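Local coordinates for protein putative dihydrodipicolinate synthase (Thermus thermophilus, PDB 2PCQ) that belongs to the dihydrodipicolinate synthase family of TIM barrels, its own function only putatively assigned, and assembles as four chains, at residues F122-P127 against K152-D157. Numbering follows the deposited sequence.
Sequences FLYHVP and KDSSGD
Lys152 NZ donates a hydrogen bond of 2.6 Å to Tyr124 OH, where strands 121-125 and 148-153, the fifth and sixth of the TIM barrel, end side by side. The two side chains run the same way from paired positions on one face of the sheet. With CG anti to the backbone N (chi1 175°) and the rest of the chain extended, the lysine lays its CD 3.4 Å from Tyr124 CE2 and brings its NZ to the phenol oxygen. Ser154 OG lies at the edge of the tyrosine ring, near its plane, while Val126 CG1 lies over one face, offset toward the rim. On the opposite face of the sheet His125 and Asp153 lie side by side, pointing the same way but not hydrogen-bonded to each other, imidazole and carboxylate planes turned 84° apart, with His125 CD2 3.5 Å from Asp153 OD1. Pro127 CD sits 3.5 Å above the centre of the imidazole. Three nearly straight backbone bonds hold the strands in parallel register: Lys152 N to Leu123 O, His125 N to Lys152 O, and Ser154 N to His125 O. At the end of the strand, Asp153 OD1 accepts from Ser155 N in an Asx turn and from Ser155 OG at 2.6 Å; Ser155 OG in turn accepts from Asp157 N, an ST turn. These linked turns lead into helix 158-167, whose Arg160 forms a salt bridge with Asp153 OD2, which Tyr164 OH also binds. Buried yet bonded at both oxygens, Asp153 ties the strand end to the following helix; across the sheet, Lys152 NZ and the backbone N of Ser40 both bond to Tyr124 OH, which should limit the ring's freedom to swing.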
# COMPACT_ATOMS: atom_id res chain seq x y z
N PHE A 122 17.13 19.40 11.09
CA PHE A 122 16.21 19.40 9.96
C PHE A 122 15.44 18.10 10.12
O PHE A 122 16.01 17.09 10.54
CB PHE A 122 16.98 19.36 8.64
CG PHE A 122 17.54 20.68 8.21
CD1 PHE A 122 16.80 21.54 7.41
CD2 PHE A 122 18.82 21.07 8.60
CE1 PHE A 122 17.32 22.76 6.99
CE2 PHE A 122 19.35 22.29 8.19
CZ PHE A 122 18.60 23.14 7.38
N LEU A 123 14.15 18.12 9.81
CA LEU A 123 13.36 16.91 9.88
C LEU A 123 13.80 16.11 8.65
O LEU A 123 14.12 16.70 7.61
CB LEU A 123 11.86 17.24 9.81
CG LEU A 123 11.35 18.21 10.88
CD1 LEU A 123 9.85 18.37 10.76
CD2 LEU A 123 11.72 17.69 12.27
N TYR A 124 13.84 14.79 8.77
CA TYR A 124 14.28 13.95 7.66
C TYR A 124 13.17 12.99 7.23
O TYR A 124 12.90 12.01 7.91
CB TYR A 124 15.52 13.16 8.07
CG TYR A 124 16.40 12.68 6.93
CD1 TYR A 124 17.69 12.23 7.17
CD2 TYR A 124 15.95 12.72 5.60
CE1 TYR A 124 18.54 11.85 6.13
CE2 TYR A 124 16.79 12.34 4.55
CZ TYR A 124 18.08 11.90 4.83
OH TYR A 124 18.94 11.56 3.80
N HIS A 125 12.54 13.30 6.11
CA HIS A 125 11.46 12.46 5.59
C HIS A 125 11.96 11.70 4.36
O HIS A 125 12.05 12.25 3.26
CB HIS A 125 10.26 13.33 5.21
CG HIS A 125 9.08 12.55 4.72
ND1 HIS A 125 8.52 11.51 5.43
CD2 HIS A 125 8.34 12.66 3.59
CE1 HIS A 125 7.48 11.03 4.77
NE2 HIS A 125 7.36 11.71 3.64
N VAL A 126 12.29 10.43 4.55
CA VAL A 126 12.77 9.58 3.47
C VAL A 126 12.10 8.21 3.61
O VAL A 126 12.75 7.20 3.87
CB VAL A 126 14.35 9.50 3.50
CG1 VAL A 126 14.83 9.03 4.87
CG2 VAL A 126 14.87 8.60 2.39
N PRO A 127 10.76 8.17 3.44
CA PRO A 127 9.92 6.98 3.54
C PRO A 127 10.32 5.76 2.71
O PRO A 127 10.04 4.63 3.10
CB PRO A 127 8.52 7.50 3.18
CG PRO A 127 8.82 8.61 2.22
CD PRO A 127 9.98 9.30 2.90
N LYS A 152 14.31 17.98 5.13
CA LYS A 152 14.84 17.41 3.90
C LYS A 152 13.76 16.39 3.57
O LYS A 152 13.51 15.46 4.35
CB LYS A 152 16.16 16.68 4.11
CG LYS A 152 16.63 15.98 2.82
CD LYS A 152 17.88 15.13 3.00
CE LYS A 152 18.15 14.33 1.72
NZ LYS A 152 19.23 13.32 1.88
N ASP A 153 13.10 16.57 2.43
CA ASP A 153 12.04 15.68 2.01
C ASP A 153 12.49 14.92 0.76
O ASP A 153 12.62 15.50 -0.32
CB ASP A 153 10.78 16.50 1.71
CG ASP A 153 9.54 15.64 1.59
OD1 ASP A 153 9.60 14.58 0.93
OD2 ASP A 153 8.49 16.03 2.15
N SER A 154 12.72 13.62 0.91
CA SER A 154 13.16 12.78 -0.20
C SER A 154 12.04 11.98 -0.84
O SER A 154 12.28 11.22 -1.78
CB SER A 154 14.24 11.81 0.29
OG SER A 154 15.30 12.48 0.93
N SER A 155 10.82 12.15 -0.34
CA SER A 155 9.67 11.39 -0.84
C SER A 155 9.33 11.52 -2.32
O SER A 155 8.84 10.58 -2.93
CB SER A 155 8.41 11.73 -0.03
OG SER A 155 7.97 13.04 -0.33
N GLY A 156 9.58 12.69 -2.90
CA GLY A 156 9.24 12.88 -4.30
C GLY A 156 7.76 13.23 -4.41
O GLY A 156 7.21 13.28 -5.51
N ASP A 157 7.12 13.46 -3.27
CA ASP A 157 5.71 13.83 -3.26
C ASP A 157 5.69 15.35 -3.15
O ASP A 157 5.75 15.90 -2.05
CB ASP A 157 5.00 13.20 -2.05
CG ASP A 157 3.53 13.60 -1.96
OD1 ASP A 157 3.11 14.52 -2.69
OD2 ASP A 157 2.80 13.00 -1.15